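Local coordinates for protein CopN (Chlamydia pneumoniae, PDB 4NRH) that probably acts as the gatekeeper of type III secretion, binding a chaperone in the cytosol to direct the secretion of translocator proteins, at residues T16-A19 with D20-A23; S27-S30 with G31-R35; G291-I294 with A295-L298. One frame throughout, in Å; residues are numbered along the deposited sequence.

Contact 1: residues T16-A19 with D20-A23; sequences TDLA and DKYA. With NA (sodium ion), chain E.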
loop_
_atom_site.group_PDB
_atom_site.type_symbol
_atom_site.label_atom_id
_atom_site.label_comp_id
_atom_site.label_asym_id
_atom_site.label_seq_id
_atom_site.Cartn_x
_atom_site.Cartn_y
_atom_site.Cartn_z
ATOM N N THR A 16 -14.822 -40.328 -1.243
ATOM C CA THR A 16 -15.435 -41.583 -0.828
ATOM C C THR A 16 -16.825 -41.340 -0.246
ATOM O O THR A 16 -17.790 -41.161 -0.990
ATOM C CB THR A 16 -14.564 -42.315 0.207
ATOM O OG1 THR A 16 -14.625 -41.622 1.458
ATOM C CG2 THR A 16 -13.118 -42.371 -0.265
ATOM N N ASP A 17 -16.928 -41.340 1.080
ATOM C CA ASP A 17 -18.174 -40.955 1.733
ATOM C C ASP A 17 -18.157 -39.455 2.020
ATOM O O ASP A 17 -17.146 -38.790 1.794
ATOM C CB ASP A 17 -18.405 -41.773 3.012
ATOM C CG ASP A 17 -17.660 -41.221 4.215
ATOM O OD1 ASP A 17 -16.532 -40.712 4.051
ATOM O OD2 ASP A 17 -18.209 -41.296 5.334
ATOM N N LEU A 18 -19.272 -38.927 2.514
ATOM C CA LEU A 18 -19.421 -37.484 2.676
ATOM C C LEU A 18 -18.468 -36.903 3.720
ATOM O O LEU A 18 -17.957 -35.796 3.551
ATOM C CB LEU A 18 -20.866 -37.136 3.043
ATOM C CG LEU A 18 -21.164 -35.639 3.169
ATOM C CD1 LEU A 18 -20.865 -34.923 1.859
ATOM C CD2 LEU A 18 -22.606 -35.408 3.585
ATOM N N ALA A 19 -18.238 -37.648 4.796
ATOM C CA ALA A 19 -17.350 -37.197 5.865
ATOM C C ALA A 19 -15.933 -36.951 5.353
ATOM O O ALA A 19 -15.285 -35.977 5.736
ATOM C CB ALA A 19 -17.334 -38.207 6.998
ATOM N N ASP A 20 -15.460 -37.840 4.486
ATOM C CA ASP A 20 -14.135 -37.705 3.891
ATOM C C ASP A 20 -14.033 -36.478 2.988
ATOM O O ASP A 20 -12.973 -35.861 2.891
ATOM C CB ASP A 20 -13.772 -38.967 3.105
ATOM C CG ASP A 20 -13.595 -40.179 4.001
ATOM O OD1 ASP A 20 -13.423 -39.997 5.224
ATOM O OD2 ASP A 20 -13.635 -41.316 3.483
ATOM N N LYS A 21 -15.131 -36.129 2.322
ATOM C CA LYS A 21 -15.143 -34.974 1.426
ATOM C C LYS A 21 -15.027 -33.668 2.205
ATOM O O LYS A 21 -14.311 -32.755 1.793
ATOM C CB LYS A 21 -16.409 -34.963 0.565
ATOM C CG LYS A 21 -16.528 -36.147 -0.383
ATOM C CD LYS A 21 -17.854 -36.129 -1.127
ATOM C CE LYS A 21 -18.010 -37.359 -2.007
ATOM N NZ LYS A 21 -16.921 -37.454 -3.018
ATOM N N TYR A 22 -15.737 -33.584 3.326
ATOM C CA TYR A 22 -15.628 -32.440 4.226
ATOM C C TYR A 22 -14.204 -32.274 4.751
ATOM O O TYR A 22 -13.690 -31.160 4.849
ATOM C CB TYR A 22 -16.595 -32.589 5.405
ATOM C CG TYR A 22 -17.946 -31.941 5.200
ATOM C CD1 TYR A 22 -18.964 -32.603 4.527
ATOM C CD2 TYR A 22 -18.207 -30.670 5.697
ATOM C CE1 TYR A 22 -20.203 -32.012 4.345
ATOM C CE2 TYR A 22 -19.440 -30.071 5.519
ATOM C CZ TYR A 22 -20.435 -30.746 4.844
ATOM O OH TYR A 22 -21.664 -30.152 4.667
ATOM N N ALA A 23 -13.576 -33.395 5.091
ATOM C CA ALA A 23 -12.282 -33.389 5.766
ATOM C C ALA A 23 -11.091 -33.379 4.808
ATOM O O ALA A 23 -9.960 -33.141 5.232
ATOM C CB ALA A 23 -12.185 -34.581 6.699
HETATM NA NA NA E . -8.366 -33.630 7.072
HETATM O O HOH W 1 -6.724 -32.778 5.184
HETATM O O HOH W 2 -8.727 -35.830 6.648
HETATM O O HOH W 3 -6.604 -33.987 9.268
#

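Contact 2: residues S27-S30 with G31-R35; sequences SEIS and GQELR. With NA (sodium ion), chain E.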
loop_
_atom_site.group_PDB
_atom_site.type_symbol
_atom_site.label_atom_id
_atom_site.label_comp_id
_atom_site.label_asym_id
_atom_site.label_seq_id
_atom_site.Cartn_x
_atom_site.Cartn_y
_atom_site.Cartn_z
ATOM N N SER A 27 -7.334 -29.472 7.297
ATOM C CA SER A 27 -6.272 -30.066 8.106
ATOM C C SER A 27 -6.576 -30.086 9.604
ATOM O O SER A 27 -5.779 -30.594 10.392
ATOM C CB SER A 27 -4.957 -29.321 7.867
ATOM O OG SER A 27 -5.052 -27.972 8.294
ATOM N N GLU A 28 -7.721 -29.539 10.000
ATOM C CA GLU A 28 -8.077 -29.506 11.417
ATOM C C GLU A 28 -9.151 -30.524 11.792
ATOM O O GLU A 28 -9.588 -30.576 12.941
ATOM C CB GLU A 28 -8.538 -28.102 11.820
ATOM C CG GLU A 28 -7.420 -27.074 11.866
ATOM C CD GLU A 28 -7.919 -25.691 12.232
ATOM O OE1 GLU A 28 -7.986 -25.385 13.442
ATOM O OE2 GLU A 28 -8.243 -24.909 11.314
ATOM N N ILE A 29 -9.576 -31.335 10.828
ATOM C CA ILE A 29 -10.544 -32.389 11.115
ATOM C C ILE A 29 -10.424 -33.545 10.124
ATOM O O ILE A 29 -9.996 -33.364 8.983
ATOM C CB ILE A 29 -11.991 -31.838 11.112
ATOM C CG1 ILE A 29 -12.906 -32.721 11.965
ATOM C CG2 ILE A 29 -12.522 -31.700 9.693
ATOM C CD1 ILE A 29 -14.168 -32.029 12.421
ATOM N N SER A 30 -10.779 -34.741 10.583
ATOM C CA SER A 30 -10.717 -35.938 9.753
ATOM C C SER A 30 -12.103 -36.547 9.576
ATOM O O SER A 30 -13.016 -36.262 10.351
ATOM C CB SER A 30 -9.762 -36.966 10.363
ATOM O OG SER A 30 -10.274 -37.474 11.584
ATOM N N GLY A 31 -12.257 -37.376 8.548
ATOM C CA GLY A 31 -13.514 -38.057 8.298
ATOM C C GLY A 31 -13.875 -38.975 9.449
ATOM O O GLY A 31 -15.049 -39.143 9.783
ATOM N N GLN A 32 -12.852 -39.578 10.046
ATOM C CA GLN A 32 -13.021 -40.444 11.205
ATOM C C GLN A 32 -13.673 -39.697 12.364
ATOM O O GLN A 32 -14.576 -40.214 13.021
ATOM C CB GLN A 32 -11.669 -41.013 11.644
ATOM C CG GLN A 32 -11.754 -42.146 12.655
ATOM C CD GLN A 32 -12.084 -43.482 12.015
ATOM O OE1 GLN A 32 -12.518 -43.545 10.864
ATOM N NE2 GLN A 32 -11.872 -44.561 12.759
ATOM N N GLU A 33 -13.206 -38.477 12.606
ATOM C CA GLU A 33 -13.721 -37.660 13.698
ATOM C C GLU A 33 -15.144 -37.182 13.426
ATOM O O GLU A 33 -15.941 -37.023 14.351
ATOM C CB GLU A 33 -12.796 -36.466 13.949
ATOM C CG GLU A 33 -11.482 -36.844 14.618
ATOM C CD GLU A 33 -10.405 -35.791 14.436
ATOM O OE1 GLU A 33 -10.696 -34.734 13.837
ATOM O OE2 GLU A 33 -9.267 -36.019 14.898
ATOM N N LEU A 34 -15.461 -36.947 12.156
ATOM C CA LEU A 34 -16.809 -36.537 11.778
ATOM C C LEU A 34 -17.797 -37.691 11.914
ATOM O O LEU A 34 -18.905 -37.513 12.422
ATOM C CB LEU A 34 -16.827 -35.989 10.349
ATOM C CG LEU A 34 -16.263 -34.577 10.169
ATOM C CD1 LEU A 34 -16.165 -34.215 8.695
ATOM C CD2 LEU A 34 -17.124 -33.567 10.911
ATOM N N ARG A 35 -17.394 -38.873 11.457
ATOM C CA ARG A 35 -18.228 -40.064 11.584
ATOM C C ARG A 35 -18.394 -40.459 13.048
ATOM O O ARG A 35 -19.450 -40.944 13.453
ATOM C CB ARG A 35 -17.639 -41.229 10.784
ATOM C CG ARG A 35 -17.726 -41.055 9.276
ATOM C CD ARG A 35 -17.264 -42.307 8.545
ATOM N NE ARG A 35 -15.829 -42.530 8.697
ATOM C CZ ARG A 35 -14.913 -42.086 7.843
ATOM N NH1 ARG A 35 -15.282 -41.394 6.773
ATOM N NH2 ARG A 35 -13.628 -42.332 8.057
HETATM NA NA NA E . -8.366 -33.630 7.072
HETATM O O HOH W 1 -6.724 -32.778 5.184
HETATM O O HOH W 2 -8.727 -35.830 6.648
HETATM O O HOH W 3 -6.604 -33.987 9.268
#

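Contact 3: residues G291-I294 with A295-L298; sequences GAMI and ANAL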
loop_
_atom_site.group_PDB
_atom_site.type_symbol
_atom_site.label_atom_id
_atom_site.label_comp_id
_atom_site.label_asym_id
_atom_site.label_seq_id
_atom_site.Cartn_x
_atom_site.Cartn_y
_atom_site.Cartn_z
ATOM N N GLY A 291 15.038 13.949 1.210
ATOM C CA GLY A 291 16.296 13.559 0.601
ATOM C C GLY A 291 17.287 14.704 0.631
ATOM O O GLY A 291 18.460 14.517 0.958
ATOM N N ALA A 292 16.806 15.892 0.278
ATOM C CA ALA A 292 17.618 17.102 0.300
ATOM C C ALA A 292 18.151 17.405 1.698
ATOM O O ALA A 292 19.327 17.729 1.866
ATOM C CB ALA A 292 16.812 18.283 -0.220
ATOM N N MET A 293 17.280 17.300 2.697
ATOM C CA MET A 293 17.643 17.647 4.067
ATOM C C MET A 293 18.650 16.664 4.661
ATOM O O MET A 293 19.530 17.058 5.425
ATOM C CB MET A 293 16.395 17.716 4.950
ATOM C CG MET A 293 15.434 18.836 4.577
ATOM S SD MET A 293 16.240 20.444 4.437
ATOM C CE MET A 293 16.174 20.714 2.667
ATOM N N ILE A 294 18.517 15.388 4.312
ATOM C CA ILE A 294 19.484 14.383 4.739
ATOM C C ILE A 294 20.835 14.660 4.086
ATOM O O ILE A 294 21.879 14.572 4.734
ATOM C CB ILE A 294 19.019 12.952 4.396
ATOM C CG1 ILE A 294 17.756 12.601 5.183
ATOM C CG2 ILE A 294 20.113 11.940 4.702
ATOM C CD1 ILE A 294 17.134 11.285 4.780
ATOM N N ALA A 295 20.801 14.999 2.801
ATOM C CA ALA A 295 22.004 15.384 2.069
ATOM C C ALA A 295 22.656 16.608 2.704
ATOM O O ALA A 295 23.879 16.679 2.830
ATOM C CB ALA A 295 21.675 15.652 0.609
ATOM N N ASN A 296 21.829 17.571 3.100
ATOM C CA ASN A 296 22.313 18.775 3.765
ATOM C C ASN A 296 22.895 18.462 5.138
ATOM O O ASN A 296 23.902 19.043 5.542
ATOM C CB ASN A 296 21.187 19.803 3.899
ATOM C CG ASN A 296 20.806 20.425 2.572
ATOM O OD1 ASN A 296 21.349 20.068 1.525
ATOM N ND2 ASN A 296 19.870 21.367 2.606
ATOM N N ALA A 297 22.250 17.544 5.852
ATOM C CA ALA A 297 22.708 17.137 7.175
ATOM C C ALA A 297 24.075 16.467 7.100
ATOM O O ALA A 297 24.939 16.708 7.941
ATOM C CB ALA A 297 21.694 16.204 7.822
ATOM N N LEU A 298 24.264 15.631 6.083
ATOM C CA LEU A 298 25.546 14.976 5.841
ATOM C C LEU A 298 26.678 15.980 5.641
ATOM O O LEU A 298 27.775 15.805 6.169
ATOM C CB LEU A 298 25.450 14.057 4.623
ATOM C CG LEU A 298 24.819 12.685 4.849
ATOM C CD1 LEU A 298 24.454 12.043 3.522
ATOM C CD2 LEU A 298 25.772 11.794 5.630
#

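Contact 1: residues T16-A19 with D20-A23
Asp17 and Asp20 meet across the first turn of helix 18-24 with their side chains crossing at about a right angle and their carboxylate planes turned 68° apart. Asp17 OD1 and Asp20 OD2 are modelled 3.0 Å apart, an exact spacing that is doubtful because OD2 also sits too close to the poorly ordered Thr16. Salt bridges from both aspartates to Arg35 of helix 31-40 probably offset any repulsion between them. Asp17 also works on the backbone: its OD1 accepts from Asp20 N at 3.1 Å, with an N-H...O angle of 156°, the donor lying above the carboxylate plane. The side chain can fold back in this way because CG sits between its own N and carbonyl carbon (chi1 83°). This is an N-cap, which gives a partner to an amide in the first turn, where no earlier helical carbonyl is available. Leu18 and Tyr22, one turn apart, lie side by side and point the same way. Leu18 CD1 approaches the ring at Tyr22 CE1, 3.9 Å away, while Leu18 O lies at the ring's edge, in its plane. The same carbonyl accepts from Tyr22 N at 3.1 Å, a nearly straight helical bond. Leu18 and Tyr22 both pack against helix 61-74, where Tyr22 OH is hydrogen-bonded to Gln73. The Lys21 chain runs back along the first turn, its CG 3.5 Å from Asp17 O. At the end of the segment Ala23 N bonds to Ala19 O, and Ala23 O coordinates the sodium ion at 2.5 Å, together with the backbone O atoms of Asn26 and Ile29 and three waters.

Contact 2: residues S27-S30 with G31-R35
Glu33 folds back over Ser30, its CB 3.6 Å from Ser30 OG. With CG anti to the carbonyl carbon (chi1 -73°) and the chain extended beyond it, CG and CD of Glu33 each lie 3.3 Å from Ser30 OG. At the tip, Glu33 OE1 accepts from Ser30 N at 3.3 Å, the amide lying well above the carboxylate plane, 60° out of it. OE1 also rests against Ile29 CG1 at 3.5 Å. In return Ser30 OG accepts from Glu33 N at 3.3 Å, and the two reciprocal bonds form a capping box at the start of helix 31-40. Behind it the Ile29 and Leu34 side chains cross at about a right angle, with Ile29 CD1 3.7 Å from Leu34 CD2, and both continue onto helix 61-74. On the same first turn, Gln32 OE1 accepts from Arg35 NH2, in the plane at the edge of the guanidinium group, which has Gly31 O over one face. Because the box fixes Ser30 N through a carboxylate while the preceding carbonyl, Ile29 O, binds sodium at 2.5 Å, the peptide between Ile29 and Ser30 is held on both its donor and its acceptor side.

Contact 3: residues G291-I294 with A295-L298
Four successive i to i+4 backbone bonds, from Ala295 N to Gly291 O (3.0 Å) through Leu298 N to Ile294 O (2.9 Å), join residues 291-294 to 295-298 in a regular alpha-helical run. Among the side chains, Asn296 and Met293 lie alongside each other and point the same way. The methionine chain starts with CG anti to the carbonyl carbon (chi1 -66°) and then bends at chi2 and chi3, which brings its terminal methyl round to the amide: Met293 CE is 3.8 Å from Asn296 ND2, with the sulfur a little farther off. This is a van der Waals contact at the nitrogen end of the amide. The other end of the group folds back along the helix, so that Asn296 OD1 comes within 3.1 Å of Ala292 O. Both are acceptors and, as modelled, this approach is probably unfavourable; Ala292 O is nevertheless engaged by Asn296 N at 2.8 Å, so the asparagine meets the same oxygen with its backbone donor and its side-chain acceptor. Ala297 sits one turn beyond Met293, with Ala297 CB 3.3 Å from Met293 O, its methyl set against the carbonyl that Ala297 N also uses. On another side of the helix, Ile294 and Leu298 are also one turn apart but meet only loosely, Ile294 CG2 and Leu298 CD1 being 4.5 Å apart. Their packing is directed more to what surrounds them. Helix 284-301 rests with this side on helix 259-272, Ile294 reaching Phe270 and Leu298 reaching Leu266 and Thr263, while Met293 touches the loop residue Pro242 and Ala292 packs on Ile44 of the chaperone SycD chain.

Contacts 1 and 2 form one neighbourhood at the start of the modelled chain, with centres 9 Å apart, whereas contact 3 is remote. Two capped helix starts, 18-24 and 31-40, are tied together by Arg35, whose NH1 reaches Asp20 OD1 at 2.8 Å and Asp17 OD1 at 3.1 Å. A second tie is the sodium ion: contact 1 supplies Ala23 O and contact 2 supplies Ile29 O, with Asn26 between them in sequence and the same three waters serving both. Contact 3 lies on the opposite side of the chain's centre, in the third helical domain, its centre about 64 Å from that of contact 1 and 62 Å from that of contact 2. The sodium-linked pair makes no contact with the chaperone chain; contact 3 does.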